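Local coordinates for N-terminal cyanobactin protease (Planktothrix agardhii NIES-596, PDB 4H6W), which is the subtilisin-like domain of a cyanobactin maturation enzyme, probably a serine endopeptidase that cuts the precursor peptide on the N-terminal side of the core, at residues A[252-263]-A[278-289]. Residues are numbered along the deposited sequence; the frame is centred on the assembly and turned at random.
Sequences KVKNALLASATP and GKLNILDAIEHL
With CG anti to the backbone N (chi1 177°), L289 swings its isobutyl group back against helix 252-259, where CD2 meets CG2 of V253 at 4.0 Å and CD1 lies against CB of K252. One turn along, CB of A256 packs on CB of L289. H288, its CG anti to its own carbonyl carbon (chi1 -82°), brings its ring against A259 and S260: CB of A259 sits over one face in a CH-pi contact, 4.3 Å from the ring centroid, while CB of S260 comes to the edge. The axes of segments 252-259 and 282-289 come within 8.0 Å and run at 131° to each other; the small A256 and A285 are consistent with this close approach. S260 CB lies 3.2 Å from A285 N. Beyond them T262 and K279 form a single antiparallel bridge, T262 N to K279 O and K279 N to T262 O both at 2.9 Å. N281 caps helix 282-289, OD1 accepting from D284 N at 3.2 Å; an alanine here would probably leave the D284 amide without its side-chain acceptor. A water joins S260 OG to N281 N. V253 also touches helix 223-243, and G278 and L280 make backbone hydrogen bonds to L202, tying the last two modelled helices to the subtilase core. The contact thus pairs apolar packing between the helices with backbone bonds and a cap that satisfy polar groups at the loop end.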
loop_
_atom_site.group_PDB
_atom_site.type_symbol
_atom_site.label_atom_id
_atom_site.label_comp_id
_atom_site.label_asym_id
_atom_site.label_seq_id
_atom_site.Cartn_x
_atom_site.Cartn_y
_atom_site.Cartn_z
ATOM N N LYS A 252 -13.987 6.740 0.025
ATOM C CA LYS A 252 -14.251 7.168 -1.357
ATOM C C LYS A 252 -13.064 6.813 -2.229
ATOM O O LYS A 252 -13.223 6.384 -3.370
ATOM C CB LYS A 252 -14.467 8.682 -1.463
ATOM C CG LYS A 252 -15.897 9.192 -1.388
ATOM C CD LYS A 252 -16.100 10.252 -2.471
ATOM C CE LYS A 252 -16.670 11.575 -1.943
ATOM N NZ LYS A 252 -17.924 11.482 -1.122
ATOM N N VAL A 253 -11.865 6.995 -1.699
ATOM C CA VAL A 253 -10.669 6.740 -2.501
ATOM C C VAL A 253 -10.520 5.253 -2.819
ATOM O O VAL A 253 -10.211 4.891 -3.969
ATOM C CB VAL A 253 -9.401 7.352 -1.869
ATOM C CG1 VAL A 253 -8.160 6.930 -2.627
ATOM C CG2 VAL A 253 -9.523 8.875 -1.821
ATOM N N LYS A 254 -10.785 4.395 -1.832
ATOM C CA LYS A 254 -10.762 2.943 -2.073
ATOM C C LYS A 254 -11.631 2.550 -3.283
ATOM O O LYS A 254 -11.172 1.856 -4.188
ATOM C CB LYS A 254 -11.217 2.176 -0.833
ATOM C CG LYS A 254 -11.285 0.666 -1.023
ATOM C CD LYS A 254 -11.754 -0.049 0.236
ATOM C CE LYS A 254 -13.231 0.183 0.536
ATOM N NZ LYS A 254 -14.109 -0.761 -0.209
ATOM N N ASN A 255 -12.883 2.999 -3.301
ATOM C CA ASN A 255 -13.811 2.591 -4.359
ATOM C C ASN A 255 -13.463 3.188 -5.722
ATOM O O ASN A 255 -13.637 2.533 -6.750
ATOM C CB ASN A 255 -15.266 2.861 -3.958
ATOM C CG ASN A 255 -15.695 2.061 -2.719
ATOM O OD1 ASN A 255 -15.110 1.022 -2.380
ATOM N ND2 ASN A 255 -16.716 2.551 -2.038
ATOM N N ALA A 256 -12.946 4.415 -5.724
ATOM C CA ALA A 256 -12.443 5.030 -6.947
ATOM C C ALA A 256 -11.296 4.199 -7.523
ATOM O O ALA A 256 -11.290 3.886 -8.714
ATOM C CB ALA A 256 -12.001 6.467 -6.687
ATOM N N LEU A 257 -10.342 3.833 -6.673
ATOM C CA LEU A 257 -9.241 2.948 -7.079
ATOM C C LEU A 257 -9.743 1.619 -7.620
ATOM O O LEU A 257 -9.244 1.148 -8.642
ATOM C CB LEU A 257 -8.247 2.716 -5.932
ATOM C CG LEU A 257 -7.327 3.890 -5.568
ATOM C CD1 LEU A 257 -6.585 3.602 -4.268
ATOM C CD2 LEU A 257 -6.341 4.196 -6.688
ATOM N N LEU A 258 -10.731 1.018 -6.956
ATOM C CA LEU A 258 -11.286 -0.256 -7.427
ATOM C C LEU A 258 -12.096 -0.108 -8.716
ATOM O O LEU A 258 -11.945 -0.916 -9.635
ATOM C CB LEU A 258 -12.127 -0.936 -6.339
ATOM C CG LEU A 258 -11.393 -1.578 -5.157
ATOM C CD1 LEU A 258 -12.368 -2.042 -4.083
ATOM C CD2 LEU A 258 -10.529 -2.745 -5.606
ATOM N N ALA A 259 -12.944 0.925 -8.767
ATOM C CA ALA A 259 -13.835 1.185 -9.896
ATOM C C ALA A 259 -13.076 1.593 -11.162
ATOM O O ALA A 259 -13.544 1.385 -12.282
ATOM C CB ALA A 259 -14.831 2.265 -9.518
ATOM N N SER A 260 -11.900 2.182 -10.981
ATOM C CA SER A 260 -11.078 2.597 -12.101
ATOM C C SER A 260 -10.068 1.529 -12.561
ATOM O O SER A 260 -9.341 1.757 -13.532
ATOM C CB SER A 260 -10.330 3.860 -11.726
ATOM O OG SER A 260 -9.320 3.585 -10.753
ATOM N N ALA A 261 -9.995 0.380 -11.886
ATOM C CA ALA A 261 -9.031 -0.643 -12.303
ATOM C C ALA A 261 -9.332 -1.159 -13.731
ATOM O O ALA A 261 -10.476 -1.472 -14.034
ATOM C CB ALA A 261 -9.005 -1.786 -11.304
ATOM N N THR A 262 -8.326 -1.228 -14.606
ATOM C CA THR A 262 -8.570 -1.707 -15.970
ATOM C C THR A 262 -8.401 -3.216 -16.064
ATOM O O THR A 262 -7.318 -3.732 -15.778
ATOM C CB THR A 262 -7.708 -1.008 -17.064
ATOM O OG1 THR A 262 -6.337 -1.359 -16.912
ATOM C CG2 THR A 262 -7.818 0.482 -16.994
ATOM N N PRO A 263 -9.475 -3.931 -16.461
ATOM C CA PRO A 263 -9.451 -5.396 -16.596
ATOM C C PRO A 263 -8.386 -5.867 -17.576
ATOM O O PRO A 263 -8.028 -5.133 -18.496
ATOM C CB PRO A 263 -10.840 -5.719 -17.154
ATOM C CG PRO A 263 -11.702 -4.592 -16.683
ATOM C CD PRO A 263 -10.817 -3.381 -16.746
ATOM N N GLY A 278 -8.586 -5.845 -11.387
ATOM C CA GLY A 278 -7.868 -5.240 -12.504
ATOM C C GLY A 278 -6.598 -4.486 -12.148
ATOM O O GLY A 278 -6.084 -4.611 -11.034
ATOM N N LYS A 279 -6.110 -3.693 -13.106
ATOM C CA LYS A 279 -4.843 -2.965 -12.996
ATOM C C LYS A 279 -5.032 -1.546 -12.512
ATOM O O LYS A 279 -5.948 -0.853 -12.957
ATOM C CB LYS A 279 -4.124 -2.925 -14.343
ATOM C CG LYS A 279 -3.774 -4.291 -14.912
ATOM C CD LYS A 279 -2.993 -4.171 -16.210
ATOM C CE LYS A 279 -3.890 -4.225 -17.431
ATOM N NZ LYS A 279 -3.055 -4.341 -18.660
ATOM N N LEU A 280 -4.151 -1.118 -11.609
ATOM C CA LEU A 280 -4.109 0.263 -11.142
ATOM C C LEU A 280 -4.134 1.247 -12.305
ATOM O O LEU A 280 -3.327 1.136 -13.236
ATOM C CB LEU A 280 -2.851 0.498 -10.307
ATOM C CG LEU A 280 -2.489 1.947 -9.971
ATOM C CD1 LEU A 280 -3.453 2.532 -8.947
ATOM C CD2 LEU A 280 -1.050 2.003 -9.470
ATOM N N ASN A 281 -5.058 2.202 -12.240
ATOM C CA ASN A 281 -5.269 3.159 -13.318
ATOM C C ASN A 281 -5.517 4.524 -12.721
ATOM O O ASN A 281 -6.655 4.880 -12.400
ATOM C CB ASN A 281 -6.451 2.727 -14.200
ATOM C CG ASN A 281 -6.630 3.598 -15.441
ATOM O OD1 ASN A 281 -6.358 4.807 -15.449
ATOM N ND2 ASN A 281 -7.104 2.979 -16.504
ATOM N N ILE A 282 -4.436 5.285 -12.589
ATOM C CA ILE A 282 -4.441 6.554 -11.861
ATOM C C ILE A 282 -5.388 7.597 -12.473
ATOM O O ILE A 282 -6.180 8.234 -11.750
ATOM C CB ILE A 282 -3.008 7.130 -11.741
ATOM C CG1 ILE A 282 -2.088 6.147 -10.989
ATOM C CG2 ILE A 282 -3.021 8.507 -11.082
ATOM C CD1 ILE A 282 -0.669 6.661 -10.796
ATOM N N LEU A 283 -5.312 7.764 -13.794
ATOM C CA LEU A 283 -6.086 8.807 -14.492
ATOM C C LEU A 283 -7.581 8.603 -14.312
ATOM O O LEU A 283 -8.314 9.538 -13.982
ATOM C CB LEU A 283 -5.719 8.871 -15.975
ATOM C CG LEU A 283 -4.323 9.440 -16.203
ATOM C CD1 LEU A 283 -3.993 9.532 -17.689
ATOM C CD2 LEU A 283 -4.203 10.803 -15.522
ATOM N N ASP A 284 -8.008 7.360 -14.497
ATOM C CA ASP A 284 -9.387 6.973 -14.282
ATOM C C ASP A 284 -9.800 7.031 -12.802
ATOM O O ASP A 284 -10.931 7.424 -12.503
ATOM C CB ASP A 284 -9.636 5.605 -14.903
ATOM C CG ASP A 284 -9.507 5.619 -16.428
ATOM O OD1 ASP A 284 -9.414 6.717 -17.028
ATOM O OD2 ASP A 284 -9.505 4.530 -17.042
ATOM N N ALA A 285 -8.882 6.696 -11.889
ATOM C CA ALA A 285 -9.120 6.886 -10.447
ATOM C C ALA A 285 -9.452 8.337 -10.088
ATOM O O ALA A 285 -10.414 8.618 -9.358
ATOM C CB ALA A 285 -7.934 6.391 -9.641
ATOM N N ILE A 286 -8.661 9.268 -10.617
ATOM C CA ILE A 286 -8.945 10.702 -10.467
ATOM C C ILE A 286 -10.351 11.024 -10.991
ATOM O O ILE A 286 -11.154 11.665 -10.301
ATOM C CB ILE A 286 -7.879 11.543 -11.205
ATOM C CG1 ILE A 286 -6.499 11.257 -10.601
ATOM C CG2 ILE A 286 -8.232 13.035 -11.166
ATOM C CD1 ILE A 286 -5.313 11.650 -11.463
ATOM N N GLU A 287 -10.644 10.551 -12.206
ATOM C CA GLU A 287 -11.925 10.806 -12.850
ATOM C C GLU A 287 -13.084 10.304 -11.997
ATOM O O GLU A 287 -14.027 11.046 -11.761
ATOM C CB GLU A 287 -11.969 10.186 -14.246
ATOM C CG GLU A 287 -13.232 10.529 -15.030
ATOM C CD GLU A 287 -13.148 10.169 -16.511
ATOM O OE1 GLU A 287 -12.216 10.653 -17.211
ATOM O OE2 GLU A 287 -14.030 9.418 -16.989
ATOM N N HIS A 288 -12.998 9.060 -11.521
ATOM C CA HIS A 288 -14.022 8.493 -10.658
ATOM C C HIS A 288 -14.197 9.198 -9.311
ATOM O O HIS A 288 -15.301 9.258 -8.780
ATOM C CB HIS A 288 -13.752 7.016 -10.434
ATOM C CG HIS A 288 -14.246 6.149 -11.545
ATOM N ND1 HIS A 288 -13.556 5.048 -11.990
ATOM C CD2 HIS A 288 -15.357 6.234 -12.312
ATOM C CE1 HIS A 288 -14.223 4.487 -12.982
ATOM N NE2 HIS A 288 -15.319 5.189 -13.198
ATOM N N LEU A 289 -13.102 9.719 -8.756
ATOM C CA LEU A 289 -13.133 10.348 -7.444
ATOM C C LEU A 289 -13.592 11.797 -7.509
ATOM O O LEU A 289 -14.445 12.236 -6.728
ATOM C CB LEU A 289 -11.756 10.271 -6.813
ATOM C CG LEU A 289 -11.574 10.940 -5.452
ATOM C CD1 LEU A 289 -12.364 10.186 -4.387
ATOM C CD2 LEU A 289 -10.078 11.012 -5.115
HETATM O O HOH W 1 -7.112 1.986 -10.460
HETATM O O HOH W 2 -4.509 0.827 -16.199
#